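Local coordinates for protein probable UbiX-like flavin prenyltransferase (Escherichia coli, PDB 1SBZ) that probably transfers a dimethylallyl group onto reduced FMN, making the prenylated flavin cofactor that a partner phenolic acid decarboxylase needs, at residues G6-T11 against V34-A39; G12-V17 against E44-Y49. All coordinates share one frame; numbering follows the deposited sequence.

Contact 1. Residues G6-T11 against V34-A39; sequences GMTGAT and VMSKWA. With FMN (flavin mononucleotide), chain H.
G9 and S36 meet across this contact at one phosphate oxygen of FMN. The backbone N of G9 reaches FMN O1P at 2.8 Å, and S36 OG donates to the same FMN O1P at 2.6 Å. With chi1 at 71°, S36 OG lies between its own N and carbonyl carbon; there it also accepts from A39 N at 3.0 Å, so one small hydroxyl both caps helix 37-46 and grips the phosphate. G9 suits its place because W38 CB and the W38 backbone occupy the space where a side chain would begin. Its carbonyl O takes a bond of 2.6 Å from the ribityl hydroxyl FMN O2'. Behind this shell the parallel strands 2-7 and 30-35 of a Rossmann-like sheet set the spacing: M7 N donates to V34 O, and S36 N returns a nearly straight bond (166°) to M7 O. The compact methyl of A39 lies against the M7-T8 backbone, with A39 CB 3.4 Å from M7 O. T8 OG1 turns instead to T90, which also binds FMN. Within these two segments FMN O1P is held by two neutral donors beside the start of helix 37-46, whose dipole would probably help to stabilise the phosphate's negative charge.

Contact 2. Residues G12-V17 against E44-Y49; sequences GAPLGV and ELETPY
E46 and the N-terminus of helix 13-24 are joined by an extended side chain: with chi1 at -58°, CG stands beside the backbone N of E46, and chi2 at -176° carries the carboxylate straight out to G12 and A13. The result is a carboxylate bound to backbone N-H groups at a helix start, linking the helix of the first beta-alpha-beta unit of this Rossmann-like flavoprotein, 13-24, to helix 37-46, which follows the unit's second strand. E46 OE1 receives two bonds. G12 N comes in on its syn lone pair, the side of OE2, at 2.8 Å and almost linear (171°). The second donor, A13 N, lies 3.0 Å from E46 OE1 and meets it nearly along the C-O axis. Glutamate suits the place because its length spans the gap between the helices and one of its oxygens can accept from two N-H groups. Its other oxygen, OE2, is hydrogen-bonded to T11 OG1, so the group's rotation is restrained.

G12 has a positive phi, which glycine adopts easily, and P14, in the first turn of the helix, needs no N-H there. The P14 ring lies across the E46 chain at about a right angle, with P14 CD 3.5 Å from E46 OE1; F151 of the second subunit packs on both residues. Just past the end of helix 37-46, T47 splits its roles. Its OG1 accepts from Y49 N in an ST turn and also bonds to I43 O, whereas its methyl CG2 faces helix 13-24, with T47 CG2 4.1 Å from A13 CB. One turn further on, V17 continues this apolar strip towards helix 51-55, where V54 touches both V17 and Y49. The anti placement of V17 CG1 to its backbone N sends it toward the Y49 ring, which it meets obliquely, 3.7 Å from Y49 CE1.

Contacts 1 and 2, with centres 10 Å apart, share helix 37-46: its N-cap residue S36 binds the FMN phosphate in contact 1, and its last turn holds the start of helix 13-24 in contact 2. The segments 6-11 and 12-17 are continuous, so the FMN-binding loop runs from strand 2-7 in contact 1 straight into helix 13-24 in contact 2. The contacts also touch directly beside the flavin, where T11 OG1 and E46 OE2 are 2.7 Å apart; the E46 side chain comes within about 5 Å of FMN at the nearest atoms. T11 also meets the second subunit through F151 N. Elsewhere, M7 CE packs 3.6 Å from A13 O, seating the helix against the strand that leads into the phosphate site.

Contact 1. Residues G6-T11 against V34-A39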
ATOM      1  N   GLY D   6     -29.556   7.321  14.294  1.00 20.88           N
ATOM      2  CA  GLY D   6     -29.968   7.020  12.932  1.00 20.17           C
ATOM      3  C   GLY D   6     -30.511   5.606  12.914  1.00 20.30           C
ATOM      4  O   GLY D   6     -29.971   4.727  13.579  1.00 20.08           O
HETATM    5  N   MSE D   7     -31.593   5.385  12.180  1.00 20.25           N
HETATM    6  CA  MSE D   7     -32.082   4.030  11.969  1.00 20.86           C
HETATM    7  C   MSE D   7     -32.138   3.754  10.498  1.00 19.65           C
HETATM    8  O   MSE D   7     -32.452   4.628   9.695  1.00 19.41           O
HETATM    9  CB  MSE D   7     -33.443   3.799  12.619  1.00 20.43           C
HETATM   10  CG  MSE D   7     -33.398   3.742  14.134  1.00 21.19           C
HETATM   11 SE   MSE D   7     -35.080   3.102  14.895  1.00 24.82          SE
HETATM   12  CE  MSE D   7     -35.153   1.295  14.149  1.00 22.19           C
ATOM     13  N   THR D   8     -31.874   2.505  10.154  1.00 19.07           N
ATOM     14  CA  THR D   8     -31.587   2.139   8.791  1.00 18.59           C
ATOM     15  C   THR D   8     -32.216   0.775   8.451  1.00 18.48           C
ATOM     16  O   THR D   8     -32.511  -0.006   9.348  1.00 18.43           O
ATOM     17  CB  THR D   8     -30.051   2.205   8.661  1.00 19.06           C
ATOM     18  OG1 THR D   8     -29.684   3.432   8.010  1.00 18.74           O
ATOM     19  CG2 THR D   8     -29.511   1.157   7.819  1.00 18.45           C
ATOM     20  N   GLY D   9     -32.421   0.505   7.162  1.00 18.48           N
ATOM     21  CA  GLY D   9     -33.215  -0.640   6.709  1.00 18.27           C
ATOM     22  C   GLY D   9     -32.542  -2.004   6.722  1.00 18.25           C
ATOM     23  O   GLY D   9     -32.736  -2.800   5.811  1.00 18.66           O
ATOM     24  N   ALA D  10     -31.750  -2.277   7.748  1.00 17.90           N
ATOM     25  CA  ALA D  10     -31.263  -3.628   7.984  1.00 18.12           C
ATOM     26  C   ALA D  10     -32.220  -4.317   8.947  1.00 18.00           C
ATOM     27  O   ALA D  10     -32.844  -3.670   9.796  1.00 18.15           O
ATOM     28  CB  ALA D  10     -29.851  -3.609   8.552  1.00 17.32           C
ATOM     29  N   THR D  11     -32.350  -5.633   8.820  1.00 18.22           N
ATOM     30  CA  THR D  11     -33.178  -6.351   9.767  1.00 18.23           C
ATOM     31  C   THR D  11     -32.582  -6.119  11.163  1.00 18.46           C
ATOM     32  O   THR D  11     -31.368  -6.063  11.327  1.00 18.86           O
ATOM     33  CB  THR D  11     -33.335  -7.841   9.370  1.00 18.11           C
ATOM     34  OG1 THR D  11     -34.099  -8.523  10.370  1.00 18.92           O
ATOM     35  CG2 THR D  11     -31.994  -8.581   9.355  1.00 17.37           C
ATOM     36  N   VAL D  34     -33.202  10.029  13.210  1.00 25.24           N
ATOM     37  CA  VAL D  34     -33.402  10.060  11.762  1.00 24.92           C
ATOM     38  C   VAL D  34     -33.674   8.641  11.275  1.00 25.10           C
ATOM     39  O   VAL D  34     -32.786   7.788  11.313  1.00 24.94           O
ATOM     40  CB  VAL D  34     -32.184  10.647  11.001  1.00 24.69           C
ATOM     41  CG1 VAL D  34     -32.566  10.983   9.571  1.00 24.28           C
ATOM     42  CG2 VAL D  34     -31.657  11.883  11.681  1.00 24.62           C
HETATM   43  N   MSE D  35     -34.904   8.388  10.838  1.00 25.04           N
HETATM   44  CA  MSE D  35     -35.267   7.090  10.265  1.00 26.24           C
HETATM   45  C   MSE D  35     -35.222   7.172   8.743  1.00 24.99           C
HETATM   46  O   MSE D  35     -35.850   8.050   8.151  1.00 24.61           O
HETATM   47  CB  MSE D  35     -36.673   6.662  10.701  1.00 25.71           C
HETATM   48  CG  MSE D  35     -36.841   6.363  12.173  1.00 27.11           C
HETATM   49 SE   MSE D  35     -38.730   6.030  12.627  1.00 31.17          SE
HETATM   50  CE  MSE D  35     -39.403   7.850  12.329  1.00 28.43           C
ATOM     51  N   SER D  36     -34.478   6.262   8.113  1.00 24.31           N
ATOM     52  CA  SER D  36     -34.439   6.184   6.654  1.00 23.36           C
ATOM     53  C   SER D  36     -35.772   5.652   6.138  1.00 23.25           C
ATOM     54  O   SER D  36     -36.556   5.117   6.912  1.00 23.19           O
ATOM     55  CB  SER D  36     -33.309   5.262   6.200  1.00 23.40           C
ATOM     56  OG  SER D  36     -33.617   3.910   6.484  1.00 22.25           O
ATOM     57  N   LYS D  37     -36.019   5.790   4.837  1.00 23.14           N
ATOM     58  CA  LYS D  37     -37.215   5.222   4.220  1.00 23.53           C
ATOM     59  C   LYS D  37     -37.325   3.722   4.525  1.00 23.25           C
ATOM     60  O   LYS D  37     -38.385   3.233   4.925  1.00 22.75           O
ATOM     61  CB  LYS D  37     -37.213   5.478   2.708  1.00 24.26           C
ATOM     62  CG  LYS D  37     -38.506   5.087   1.983  1.00 26.00           C
ATOM     63  CD  LYS D  37     -38.351   3.771   1.219  1.00 28.69           C
ATOM     64  CE  LYS D  37     -39.681   3.296   0.610  1.00 29.58           C
ATOM     65  NZ  LYS D  37     -40.399   4.373  -0.161  1.00 32.57           N
ATOM     66  N   TRP D  38     -36.224   2.997   4.368  1.00 22.95           N
ATOM     67  CA  TRP D  38     -36.271   1.550   4.570  1.00 23.14           C
ATOM     68  C   TRP D  38     -36.354   1.114   6.033  1.00 23.29           C
ATOM     69  O   TRP D  38     -36.875   0.041   6.324  1.00 23.15           O
ATOM     70  CB  TRP D  38     -35.168   0.838   3.774  1.00 22.84           C
ATOM     71  CG  TRP D  38     -35.493   0.854   2.314  1.00 22.62           C
ATOM     72  CD1 TRP D  38     -34.936   1.655   1.353  1.00 22.64           C
ATOM     73  CD2 TRP D  38     -36.498   0.076   1.651  1.00 22.05           C
ATOM     74  NE1 TRP D  38     -35.512   1.403   0.131  1.00 21.88           N
ATOM     75  CE2 TRP D  38     -36.482   0.444   0.284  1.00 22.21           C
ATOM     76  CE3 TRP D  38     -37.408  -0.909   2.069  1.00 21.79           C
ATOM     77  CZ2 TRP D  38     -37.334  -0.140  -0.668  1.00 22.71           C
ATOM     78  CZ3 TRP D  38     -38.261  -1.486   1.119  1.00 22.91           C
ATOM     79  CH2 TRP D  38     -38.211  -1.100  -0.233  1.00 22.47           C
ATOM     80  N   ALA D  39     -35.875   1.960   6.947  1.00 23.73           N
ATOM     81  CA  ALA D  39     -36.030   1.706   8.380  1.00 24.35           C
ATOM     82  C   ALA D  39     -37.504   1.707   8.768  1.00 25.05           C
ATOM     83  O   ALA D  39     -37.946   0.862   9.544  1.00 25.35           O
ATOM     84  CB  ALA D  39     -35.271   2.727   9.191  1.00 24.28           C
TER
HETATM   85  N1  FMN H1404     -29.477  -4.606   4.138  1.00 19.94           N
HETATM   86  C2  FMN H1404     -28.350  -4.905   4.868  1.00 19.80           C
HETATM   87  O2  FMN H1404     -27.298  -4.363   4.550  1.00 19.54           O
HETATM   88  N3  FMN H1404     -28.417  -5.796   5.921  1.00 19.41           N
HETATM   89  C4  FMN H1404     -29.632  -6.385   6.249  1.00 20.13           C
HETATM   90  O4  FMN H1404     -29.733  -6.968   7.334  1.00 19.17           O
HETATM   91  C4A FMN H1404     -30.782  -6.074   5.502  1.00 20.00           C
HETATM   92  N5  FMN H1404     -32.014  -6.636   5.796  1.00 19.99           N
HETATM   93  C5A FMN H1404     -33.138  -6.306   5.046  1.00 19.59           C
HETATM   94  C6  FMN H1404     -34.380  -6.871   5.350  1.00 20.25           C
HETATM   95  C7  FMN H1404     -35.519  -6.541   4.601  1.00 20.58           C
HETATM   96  C7M FMN H1404     -36.871  -6.866   5.181  1.00 22.80           C
HETATM   97  C8  FMN H1404     -35.409  -5.637   3.536  1.00 20.26           C
HETATM   98  C8M FMN H1404     -36.631  -5.053   2.869  1.00 21.90           C
HETATM   99  C9  FMN H1404     -34.171  -5.078   3.238  1.00 19.80           C
HETATM  100  C9A FMN H1404     -33.035  -5.403   3.989  1.00 19.77           C
HETATM  101  N10 FMN H1404     -31.799  -4.840   3.680  1.00 19.67           N
HETATM  102  C10 FMN H1404     -30.688  -5.178   4.435  1.00 19.64           C
HETATM  103  C1' FMN H1404     -31.620  -4.088   2.388  1.00 19.09           C
HETATM  104  C2' FMN H1404     -31.632  -2.587   2.662  1.00 19.54           C
HETATM  105  O2' FMN H1404     -32.836  -2.241   3.314  1.00 20.58           O
HETATM  106  C3' FMN H1404     -31.425  -1.762   1.387  1.00 19.64           C
HETATM  107  O3' FMN H1404     -30.079  -1.895   0.951  1.00 19.41           O
HETATM  108  C4' FMN H1404     -31.787  -0.281   1.550  1.00 18.98           C
HETATM  109  O4' FMN H1404     -31.433   0.456   0.394  1.00 19.54           O
HETATM  110  C5' FMN H1404     -31.103   0.370   2.747  1.00 19.18           C
HETATM  111  O5' FMN H1404     -31.297   1.774   2.707  1.00 19.00           O
HETATM  112  P   FMN H1404     -31.050   2.624   4.053  1.00 19.44           P
HETATM  113  O1P FMN H1404     -32.172   2.286   5.013  1.00 20.50           O
HETATM  114  O2P FMN H1404     -31.055   4.073   3.668  1.00 18.37           O
HETATM  115  O3P FMN H1404     -29.710   2.235   4.648  1.00 18.94           O

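Contact 2. Residues G12-V17 against E44-Y49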
ATOM      1  N   GLY D  12     -33.438  -5.900  12.150  1.00 18.25           N
ATOM      2  CA  GLY D  12     -32.966  -5.525  13.470  1.00 18.49           C
ATOM      3  C   GLY D  12     -33.532  -4.211  13.961  1.00 18.34           C
ATOM      4  O   GLY D  12     -32.926  -3.550  14.814  1.00 18.03           O
ATOM      5  N   ALA D  13     -34.703  -3.833  13.441  1.00 18.46           N
ATOM      6  CA  ALA D  13     -35.409  -2.643  13.937  1.00 18.42           C
ATOM      7  C   ALA D  13     -35.721  -2.698  15.444  1.00 18.76           C
ATOM      8  O   ALA D  13     -35.689  -1.653  16.101  1.00 19.14           O
ATOM      9  CB  ALA D  13     -36.677  -2.376  13.129  1.00 18.34           C
ATOM     10  N   PRO D  14     -36.017  -3.880  16.003  1.00 18.97           N
ATOM     11  CA  PRO D  14     -36.197  -4.016  17.453  1.00 19.23           C
ATOM     12  C   PRO D  14     -35.014  -3.513  18.283  1.00 19.67           C
ATOM     13  O   PRO D  14     -35.220  -3.054  19.406  1.00 19.54           O
ATOM     14  CB  PRO D  14     -36.364  -5.528  17.643  1.00 19.33           C
ATOM     15  CG  PRO D  14     -36.954  -5.984  16.371  1.00 18.54           C
ATOM     16  CD  PRO D  14     -36.275  -5.163  15.317  1.00 18.96           C
ATOM     17  N   LEU D  15     -33.800  -3.604  17.731  1.00 20.05           N
ATOM     18  CA  LEU D  15     -32.591  -3.051  18.360  1.00 20.20           C
ATOM     19  C   LEU D  15     -32.678  -1.531  18.483  1.00 20.56           C
ATOM     20  O   LEU D  15     -32.327  -0.969  19.516  1.00 20.43           O
ATOM     21  CB  LEU D  15     -31.336  -3.425  17.559  1.00 20.06           C
ATOM     22  CG  LEU D  15     -30.989  -4.907  17.380  1.00 20.75           C
ATOM     23  CD1 LEU D  15     -30.068  -5.110  16.186  1.00 20.74           C
ATOM     24  CD2 LEU D  15     -30.369  -5.478  18.664  1.00 21.21           C
ATOM     25  N   GLY D  16     -33.137  -0.872  17.416  1.00 21.25           N
ATOM     26  CA  GLY D  16     -33.284   0.585  17.406  1.00 21.32           C
ATOM     27  C   GLY D  16     -34.345   1.067  18.377  1.00 22.12           C
ATOM     28  O   GLY D  16     -34.113   1.998  19.157  1.00 22.41           O
ATOM     29  N   VAL D  17     -35.512   0.434  18.329  1.00 22.37           N
ATOM     30  CA  VAL D  17     -36.625   0.769  19.227  1.00 22.81           C
ATOM     31  C   VAL D  17     -36.234   0.606  20.698  1.00 23.30           C
ATOM     32  O   VAL D  17     -36.530   1.476  21.517  1.00 23.14           O
ATOM     33  CB  VAL D  17     -37.893  -0.066  18.916  1.00 22.73           C
ATOM     34  CG1 VAL D  17     -39.053   0.327  19.843  1.00 22.81           C
ATOM     35  CG2 VAL D  17     -38.296   0.100  17.457  1.00 22.31           C
ATOM     36  N   GLU D  44     -42.043  -1.350  10.783  1.00 28.48           N
ATOM     37  CA  GLU D  44     -43.417  -1.787  10.636  1.00 29.20           C
ATOM     38  C   GLU D  44     -43.523  -3.312  10.514  1.00 29.23           C
ATOM     39  O   GLU D  44     -44.392  -3.925  11.143  1.00 29.14           O
ATOM     40  CB  GLU D  44     -44.095  -1.021   9.489  1.00 29.48           C
ATOM     41  CG  GLU D  44     -44.788   0.244   9.996  1.00 31.54           C
ATOM     42  CD  GLU D  44     -44.984   1.344   8.962  1.00 34.13           C
ATOM     43  OE1 GLU D  44     -44.898   1.080   7.740  1.00 36.09           O
ATOM     44  OE2 GLU D  44     -45.225   2.501   9.392  1.00 35.07           O
ATOM     45  N   LEU D  45     -42.608  -3.919   9.757  1.00 29.08           N
ATOM     46  CA  LEU D  45     -42.535  -5.381   9.619  1.00 28.89           C
ATOM     47  C   LEU D  45     -42.133  -6.121  10.900  1.00 28.50           C
ATOM     48  O   LEU D  45     -42.748  -7.129  11.255  1.00 28.75           O
ATOM     49  CB  LEU D  45     -41.574  -5.767   8.481  1.00 29.25           C
ATOM     50  CG  LEU D  45     -41.210  -7.256   8.314  1.00 30.14           C
ATOM     51  CD1 LEU D  45     -42.380  -8.062   7.742  1.00 31.49           C
ATOM     52  CD2 LEU D  45     -39.943  -7.450   7.456  1.00 29.69           C
ATOM     53  N   GLU D  46     -41.111  -5.618  11.591  1.00 27.76           N
ATOM     54  CA  GLU D  46     -40.430  -6.384  12.648  1.00 27.20           C
ATOM     55  C   GLU D  46     -40.867  -6.073  14.073  1.00 27.17           C
ATOM     56  O   GLU D  46     -40.529  -6.814  15.008  1.00 26.89           O
ATOM     57  CB  GLU D  46     -38.914  -6.221  12.522  1.00 26.73           C
ATOM     58  CG  GLU D  46     -38.396  -6.661  11.168  1.00 25.36           C
ATOM     59  CD  GLU D  46     -36.889  -6.604  11.040  1.00 23.89           C
ATOM     60  OE1 GLU D  46     -36.211  -5.975  11.882  1.00 22.57           O
ATOM     61  OE2 GLU D  46     -36.390  -7.194  10.072  1.00 23.08           O
ATOM     62  N   THR D  47     -41.586  -4.966  14.237  1.00 27.23           N
ATOM     63  CA  THR D  47     -42.071  -4.529  15.538  1.00 27.64           C
ATOM     64  C   THR D  47     -43.567  -4.222  15.434  1.00 28.28           C
ATOM     65  O   THR D  47     -44.070  -3.977  14.328  1.00 28.32           O
ATOM     66  CB  THR D  47     -41.327  -3.262  16.028  1.00 27.44           C
ATOM     67  OG1 THR D  47     -41.932  -2.096  15.454  1.00 27.08           O
ATOM     68  CG2 THR D  47     -39.880  -3.221  15.524  1.00 27.79           C
ATOM     69  N   PRO D  48     -44.270  -4.223  16.571  1.00 28.78           N
ATOM     70  CA  PRO D  48     -45.683  -3.851  16.596  1.00 29.42           C
ATOM     71  C   PRO D  48     -45.878  -2.332  16.542  1.00 30.03           C
ATOM     72  O   PRO D  48     -47.016  -1.862  16.541  1.00 30.41           O
ATOM     73  CB  PRO D  48     -46.158  -4.402  17.940  1.00 29.23           C
ATOM     74  CG  PRO D  48     -44.960  -4.310  18.812  1.00 28.93           C
ATOM     75  CD  PRO D  48     -43.783  -4.598  17.915  1.00 28.73           C
ATOM     76  N   TYR D  49     -44.779  -1.579  16.486  1.00 30.27           N
ATOM     77  CA  TYR D  49     -44.838  -0.117  16.439  1.00 30.53           C
ATOM     78  C   TYR D  49     -44.894   0.370  15.005  1.00 30.27           C
ATOM     79  O   TYR D  49     -44.420  -0.309  14.095  1.00 30.28           O
ATOM     80  CB  TYR D  49     -43.622   0.499  17.138  1.00 31.01           C
ATOM     81  CG  TYR D  49     -43.421   0.017  18.555  1.00 32.06           C
ATOM     82  CD1 TYR D  49     -42.454  -0.939  18.857  1.00 33.13           C
ATOM     83  CD2 TYR D  49     -44.206   0.510  19.595  1.00 32.85           C
ATOM     84  CE1 TYR D  49     -42.272  -1.387  20.163  1.00 33.50           C
ATOM     85  CE2 TYR D  49     -44.036   0.069  20.897  1.00 33.26           C
ATOM     86  CZ  TYR D  49     -43.070  -0.876  21.177  1.00 32.96           C
ATOM     87  OH  TYR D  49     -42.901  -1.311  22.473  1.00 32.57           O
TER